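Long-range contact in terminal oxygenase component of carbazole (Janthinobacterium sp., PDB 7BUG), which catalyses, as the terminal oxygenase of carbazole 1,9a-dioxygenase, the angular dioxygenation of carbazole to an unstable cis-hydrodiol that becomes 2'-aminobiphenyl-2,3-diol: residues 183-193 / 324-333. Numbering follows the deposited sequence. Where two conformers were deposited one is given.
Sequences HIYIHKDSILV and MALEGFNNDD. With FE2 (Fe (II) ion), chain E.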
ATOM      1  N   HIS A 183      -8.880 -28.986 -12.850  1.00 16.82           N
ATOM      2  CA  HIS A 183      -7.679 -28.137 -12.840  1.00 18.27           C
ATOM      3  C   HIS A 183      -6.494 -28.932 -13.359  1.00 16.41           C
ATOM      4  O   HIS A 183      -5.481 -28.321 -13.656  1.00 17.82           O
ATOM      5  CB  HIS A 183      -7.392 -27.532 -11.436  1.00 17.58           C
ATOM      6  CG  HIS A 183      -6.428 -28.307 -10.623  1.00 16.41           C
ATOM      7  ND1 HIS A 183      -6.811 -29.401  -9.898  1.00 16.66           N
ATOM      8  CD2 HIS A 183      -5.093 -28.211 -10.484  1.00 15.65           C
ATOM      9  CE1 HIS A 183      -5.762 -29.920  -9.314  1.00 20.52           C
ATOM     10  NE2 HIS A 183      -4.667 -29.209  -9.636  1.00 17.48           N
ATOM     11  N   ILE A 184      -6.559 -30.277 -13.397  1.00 17.38           N
ATOM     12  CA  ILE A 184      -5.402 -31.118 -13.790  1.00 17.74           C
ATOM     13  C   ILE A 184      -4.948 -30.832 -15.232  1.00 16.85           C
ATOM     14  O   ILE A 184      -3.806 -31.153 -15.526  1.00 16.94           O
ATOM     15  CB  ILE A 184      -5.747 -32.602 -13.637  1.00 21.37           C
ATOM     16  CG1 ILE A 184      -6.953 -33.001 -14.480  1.00 19.91           C
ATOM     17  CG2 ILE A 184      -5.915 -32.911 -12.150  1.00 22.31           C
ATOM     18  CD1 ILE A 184      -7.152 -34.497 -14.573  1.00 22.24           C
ATOM     19  N   TYR A 185      -5.752 -30.111 -15.981  1.00 17.87           N
ATOM     20  CA  TYR A 185      -5.342 -29.504 -17.280  1.00 19.74           C
ATOM     21  C   TYR A 185      -4.019 -28.752 -17.129  1.00 19.24           C
ATOM     22  O   TYR A 185      -3.143 -28.841 -18.007  1.00 21.09           O
ATOM     23  CB  TYR A 185      -6.474 -28.635 -17.814  1.00 17.87           C
ATOM     24  CG  TYR A 185      -6.201 -28.072 -19.180  1.00 19.32           C
ATOM     25  CD1 TYR A 185      -6.308 -28.882 -20.305  1.00 20.63           C
ATOM     26  CD2 TYR A 185      -5.760 -26.767 -19.336  1.00 21.37           C
ATOM     27  CE1 TYR A 185      -5.996 -28.384 -21.556  1.00 20.53           C
ATOM     28  CE2 TYR A 185      -5.423 -26.264 -20.578  1.00 20.10           C
ATOM     29  CZ  TYR A 185      -5.553 -27.078 -21.689  1.00 21.69           C
ATOM     30  OH  TYR A 185      -5.234 -26.604 -22.942  1.00 21.42           O
ATOM     31  N   ILE A 186      -3.810 -28.022 -16.016  1.00 16.94           N
ATOM     32  CA  ILE A 186      -2.563 -27.238 -15.839  1.00 17.77           C
ATOM     33  C   ILE A 186      -1.331 -28.128 -15.697  1.00 16.92           C
ATOM     34  O   ILE A 186      -0.237 -27.591 -15.794  1.00 17.56           O
ATOM     35  CB  ILE A 186      -2.685 -26.241 -14.663  1.00 17.87           C
ATOM     36  CG1 ILE A 186      -2.486 -26.906 -13.293  1.00 17.73           C
ATOM     37  CG2 ILE A 186      -4.004 -25.515 -14.748  1.00 16.59           C
ATOM     38  CD1 ILE A 186      -2.459 -25.927 -12.135  1.00 21.14           C
ATOM     39  N   HIS A 187      -1.499 -29.417 -15.365  1.00 18.45           N
ATOM     40  CA  HIS A 187      -0.389 -30.339 -15.055  1.00 17.56           C
ATOM     41  C   HIS A 187       0.015 -31.168 -16.298  1.00 18.46           C
ATOM     42  O   HIS A 187       0.925 -31.970 -16.169  1.00 19.37           O
ATOM     43  CB  HIS A 187      -0.797 -31.243 -13.900  1.00 17.15           C
ATOM     44  CG  HIS A 187      -1.052 -30.503 -12.625  1.00 15.97           C
ATOM     45  ND1 HIS A 187      -0.075 -29.784 -12.005  1.00 18.28           N
ATOM     46  CD2 HIS A 187      -2.119 -30.473 -11.803  1.00 17.88           C
ATOM     47  CE1 HIS A 187      -0.536 -29.286 -10.868  1.00 17.55           C
ATOM     48  NE2 HIS A 187      -1.770 -29.685 -10.743  1.00 15.00           N
ATOM     49  N   LYS A 188      -0.602 -30.887 -17.440  1.00 20.60           N
ATOM     50  CA  LYS A 188      -0.465 -31.730 -18.669  1.00 23.48           C
ATOM     51  C   LYS A 188       0.992 -31.736 -19.153  1.00 22.83           C
ATOM     52  O   LYS A 188       1.400 -32.751 -19.717  1.00 24.37           O
ATOM     53  CB  LYS A 188      -1.464 -31.285 -19.735  1.00 22.47           C
ATOM     54  CG  LYS A 188      -1.221 -29.908 -20.341  1.00 22.85           C
ATOM     55  CD  LYS A 188      -2.412 -29.419 -21.120  1.00 23.53           C
ATOM     56  CE  LYS A 188      -2.191 -28.053 -21.739  1.00 24.09           C
ATOM     57  NZ  LYS A 188      -2.144 -26.976 -20.702  1.00 26.76           N
ATOM     58  N   ASP A 189       1.791 -30.730 -18.870  1.00 23.07           N
ATOM     59  CA  ASP A 189       3.210 -30.665 -19.316  1.00 23.67           C
ATOM     60  C   ASP A 189       4.177 -30.919 -18.170  1.00 24.46           C
ATOM     61  O   ASP A 189       5.395 -30.680 -18.348  1.00 25.19           O
ATOM     62  CB  ASP A 189       3.540 -29.318 -19.969  1.00 25.93           C
ATOM     63  CG  ASP A 189       2.708 -29.000 -21.198  1.00 27.83           C
ATOM     64  OD1 ASP A 189       2.442 -29.953 -21.934  1.00 29.58           O
ATOM     65  OD2 ASP A 189       2.335 -27.807 -21.390  1.00 32.64           O
ATOM     66  N   SER A 190       3.721 -31.421 -17.009  1.00 22.72           N
ATOM     67  CA  SER A 190       4.622 -31.627 -15.858  1.00 23.40           C
ATOM     68  C   SER A 190       5.687 -32.684 -16.168  1.00 22.77           C
ATOM     69  O   SER A 190       5.318 -33.682 -16.729  1.00 26.50           O
ATOM     70  CB  SER A 190       3.882 -32.031 -14.600  1.00 24.54           C
ATOM     71  OG  SER A 190       4.828 -32.248 -13.558  1.00 27.59           O
ATOM     72  N   ILE A 191       6.911 -32.457 -15.706  1.00 27.52           N
ATOM     73  CA  ILE A 191       8.050 -33.418 -15.755  1.00 29.66           C
ATOM     74  C   ILE A 191       7.606 -34.709 -15.064  1.00 31.04           C
ATOM     75  O   ILE A 191       7.981 -35.789 -15.561  1.00 30.98           O
ATOM     76  CB  ILE A 191       9.304 -32.805 -15.098  1.00 35.16           C
ATOM     77  CG1 ILE A 191      10.514 -33.737 -15.205  1.00 41.84           C
ATOM     78  CG2 ILE A 191       9.036 -32.423 -13.643  1.00 37.61           C
ATOM     79  CD1 ILE A 191      11.142 -33.779 -16.589  1.00 47.80           C
ATOM     80  N   LEU A 192       6.803 -34.615 -13.978  1.00 25.39           N
ATOM     81  CA  LEU A 192       6.404 -35.823 -13.195  1.00 26.15           C
ATOM     82  C   LEU A 192       5.589 -36.740 -14.114  1.00 24.69           C
ATOM     83  O   LEU A 192       5.817 -37.951 -14.128  1.00 28.71           O
ATOM     84  CB  LEU A 192       5.598 -35.436 -11.939  1.00 23.07           C
ATOM     85  CG  LEU A 192       4.904 -36.596 -11.213  1.00 24.78           C
ATOM     86  CD1 LEU A 192       5.920 -37.494 -10.546  1.00 25.59           C
ATOM     87  CD2 LEU A 192       3.921 -36.094 -10.152  1.00 23.09           C
ATOM     88  N   VAL A 193       4.645 -36.173 -14.858  1.00 28.44           N
ATOM     89  CA  VAL A 193       3.703 -36.926 -15.722  1.00 27.65           C
ATOM     90  C   VAL A 193       4.552 -37.665 -16.789  1.00 31.88           C
ATOM     91  O   VAL A 193       4.282 -38.858 -17.051  1.00 28.91           O
ATOM     92  CB  VAL A 193       2.651 -35.967 -16.316  1.00 28.76           C
ATOM     93  CG1 VAL A 193       1.824 -36.614 -17.400  1.00 28.50           C
ATOM     94  CG2 VAL A 193       1.723 -35.380 -15.242  1.00 27.47           C
ATOM     95  N   MET A 324      10.644 -33.722  -8.193  1.00 19.92           N
ATOM     96  CA  MET A 324       9.862 -34.064  -9.404  1.00 20.88           C
ATOM     97  C   MET A 324       8.378 -33.739  -9.185  1.00 24.34           C
ATOM     98  O   MET A 324       7.699 -33.323 -10.130  1.00 23.46           O
ATOM     99  CB  MET A 324       9.988 -35.536  -9.751  1.00 25.22           C
ATOM    100  CG  MET A 324       9.576 -35.822 -11.153  1.00 28.95           C
ATOM    101  SD  MET A 324       9.852 -37.584 -11.523  1.00 34.89           S
ATOM    102  CE  MET A 324       8.671 -37.858 -12.824  1.00 39.14           C
ATOM    103  N   ALA A 325       7.880 -33.989  -7.977  1.00 20.17           N
ATOM    104  CA  ALA A 325       6.430 -33.976  -7.678  1.00 19.77           C
ATOM    105  C   ALA A 325       6.108 -32.741  -6.823  1.00 19.18           C
ATOM    106  O   ALA A 325       5.327 -31.884  -7.310  1.00 18.78           O
ATOM    107  CB  ALA A 325       6.063 -35.269  -6.973  1.00 19.22           C
ATOM    108  N   LEU A 326       6.615 -32.684  -5.580  1.00 19.11           N
ATOM    109  CA  LEU A 326       6.287 -31.564  -4.652  1.00 18.57           C
ATOM    110  C   LEU A 326       6.667 -30.241  -5.302  1.00 21.02           C
ATOM    111  O   LEU A 326       5.919 -29.276  -5.171  1.00 17.89           O
ATOM    112  CB  LEU A 326       6.941 -31.720  -3.289  1.00 18.64           C
ATOM    113  CG  LEU A 326       6.456 -32.935  -2.487  1.00 17.35           C
ATOM    114  CD1 LEU A 326       6.903 -32.793  -1.030  1.00 17.68           C
ATOM    115  CD2 LEU A 326       4.958 -33.114  -2.594  1.00 16.92           C
ATOM    116  N   GLU A 327       7.765 -30.209  -6.057  1.00 22.32           N
ATOM    117  CA  GLU A 327       8.155 -28.963  -6.761  1.00 25.16           C
ATOM    118  C   GLU A 327       7.692 -29.034  -8.207  1.00 25.43           C
ATOM    119  O   GLU A 327       6.852 -28.223  -8.601  1.00 26.86           O
ATOM    120  CB  GLU A 327       9.656 -28.755  -6.589  1.00 27.62           C
ATOM    121  CG  GLU A 327      10.012 -28.368  -5.185  1.00 29.99           C
ATOM    122  CD  GLU A 327      11.471 -28.493  -4.777  1.00 33.00           C
ATOM    123  OE1 GLU A 327      12.295 -28.863  -5.626  1.00 35.30           O
ATOM    124  OE2 GLU A 327      11.781 -28.233  -3.612  1.00 31.37           O
ATOM    125  N   GLY A 328       8.150 -30.023  -8.980  0.55 24.27           N
ATOM    126  CA  GLY A 328       7.970 -30.078 -10.449  0.55 23.21           C
ATOM    127  C   GLY A 328       6.543 -30.354 -10.912  0.55 20.78           C
ATOM    128  O   GLY A 328       6.232 -30.151 -12.107  0.55 20.10           O
ATOM    129  N   PHE A 329       5.657 -30.835 -10.046  1.00 21.11           N
ATOM    130  CA  PHE A 329       4.228 -30.947 -10.399  1.00 17.79           C
ATOM    131  C   PHE A 329       3.447 -29.808  -9.731  1.00 17.86           C
ATOM    132  O   PHE A 329       2.665 -29.076 -10.406  1.00 18.03           O
ATOM    133  CB  PHE A 329       3.721 -32.327  -9.989  1.00 20.46           C
ATOM    134  CG  PHE A 329       2.327 -32.654 -10.387  1.00 20.00           C
ATOM    135  CD1 PHE A 329       2.043 -33.217 -11.621  1.00 20.05           C
ATOM    136  CD2 PHE A 329       1.272 -32.417  -9.518  1.00 19.58           C
ATOM    137  CE1 PHE A 329       0.751 -33.594 -11.944  1.00 18.39           C
ATOM    138  CE2 PHE A 329      -0.021 -32.730  -9.880  1.00 18.82           C
ATOM    139  CZ  PHE A 329      -0.291 -33.318 -11.092  1.00 20.51           C
ATOM    140  N   ASN A 330       3.651 -29.624  -8.421  1.00 16.96           N
ATOM    141  CA  ASN A 330       2.777 -28.658  -7.679  1.00 15.96           C
ATOM    142  C   ASN A 330       3.171 -27.194  -7.871  1.00 16.34           C
ATOM    143  O   ASN A 330       2.359 -26.329  -7.526  1.00 15.35           O
ATOM    144  CB  ASN A 330       2.657 -28.965  -6.182  1.00 16.69           C
ATOM    145  CG  ASN A 330       1.876 -30.237  -5.936  1.00 16.92           C
ATOM    146  OD1 ASN A 330       2.395 -31.123  -5.276  1.00 18.20           O
ATOM    147  ND2 ASN A 330       0.654 -30.352  -6.446  1.00 15.44           N
ATOM    148  N   ASN A 331       4.364 -26.894  -8.413  1.00 15.57           N
ATOM    149  CA  ASN A 331       4.706 -25.484  -8.690  1.00 17.49           C
ATOM    150  C   ASN A 331       3.642 -24.850  -9.586  1.00 17.05           C
ATOM    151  O   ASN A 331       3.366 -23.659  -9.378  1.00 18.72           O
ATOM    152  CB  ASN A 331       6.097 -25.350  -9.309  1.00 19.35           C
ATOM    153  CG  ASN A 331       7.209 -25.308  -8.298  1.00 22.91           C
ATOM    154  OD1 ASN A 331       7.000 -25.274  -7.068  1.00 25.17           O
ATOM    155  ND2 ASN A 331       8.432 -25.310  -8.809  1.00 28.06           N
ATOM    156  N   ASP A 332       3.018 -25.579 -10.509  1.00 18.09           N
ATOM    157  CA  ASP A 332       1.971 -24.995 -11.387  1.00 19.45           C
ATOM    158  C   ASP A 332       0.720 -24.659 -10.551  1.00 19.17           C
ATOM    159  O   ASP A 332       0.042 -23.727 -10.870  1.00 17.99           O
ATOM    160  CB  ASP A 332       1.636 -25.866 -12.588  1.00 22.25           C
ATOM    161  CG  ASP A 332       2.756 -25.883 -13.635  1.00 22.99           C
ATOM    162  OD1 ASP A 332       3.395 -24.808 -13.866  1.00 24.82           O
ATOM    163  OD2 ASP A 332       3.024 -26.968 -14.144  1.00 25.89           O
ATOM    164  N   ASP A 333       0.454 -25.394  -9.474  1.00 16.51           N
ATOM    165  CA  ASP A 333      -0.675 -25.049  -8.580  1.00 16.21           C
ATOM    166  C   ASP A 333      -0.421 -23.691  -7.937  1.00 14.88           C
ATOM    167  O   ASP A 333      -1.414 -22.976  -7.669  1.00 16.10           O
ATOM    168  CB  ASP A 333      -0.836 -26.112  -7.497  1.00 14.61           C
ATOM    169  CG  ASP A 333      -1.395 -27.399  -8.067  1.00 16.20           C
ATOM    170  OD1 ASP A 333      -2.391 -27.359  -8.833  1.00 16.34           O
ATOM    171  OD2 ASP A 333      -0.807 -28.410  -7.808  1.00 17.66           O
TER
HETATM  172 FE   FE2 E 402      -2.813 -29.338  -8.933  1.00 19.09          FE
HETATM  173  O   HOH W   1       2.464 -29.281 -13.163  1.00 21.61           O
HETATM  174  O   HOH W   2       7.194 -29.854 -14.560  1.00 31.08           O
HETATM  175  O   HOH W   3      -2.821 -30.975  -8.154  1.00 23.56           O
HETATM  176  O   HOH W   4      -3.710 -29.089  -6.943  1.00 23.68           O
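H187 has CG beside its backbone N (chi1 -63°), while F329 carries its ring anti to the backbone N (chi1 -175°), laying the rings face to face, centroids 3.8 Å apart and planes only 13° from parallel. CG1 of I186 sits over the other face of the imidazole, sandwiching the ring. Its rotation is fixed at both nitrogens: NE2 binds the iron at 2.1 Å, and ND1 donates to a water that donates to F329 O and to D332 OD2; OD1 of D332 is taken by W335. H183 NE2 and both oxygens of D333 complete the protein ligands, the carboxylate gripping unevenly, OD1 at 2.0 Å and OD2 at 2.5 Å from the iron; H183 ND1 is hydrogen-bonded to D180 O. D333 OD2 also accepts a straight bond from N330 ND2 and lies in the amide plane, consistent with N330 acting as a second-shell residue that steadies the carboxylate. The remaining positions are modelled as two waters, too close together, and one too near the iron, for both to be certain. S190 OG donates to G328 O (2.9 Å) from above the carbonyl plane and, as N-cap of helix 191-195, accepts from L192 N. It also touches the edge of the F329 ring, where V193 CG2 arrives too, and L192 CD2 packs against both CD1 of F329 and CB of A325. With F329 cut back to an alanine, one face of the H187 imidazole would probably lose its cover, and a gap would open beside L192 and V193. Y92 of the second subunit packs on H183 and I186. H183, H187 and D333 form the two-histidine, one-carboxylate facial triad of Rieske oxygenases, so the opposite side of the iron is probably left for dioxygen.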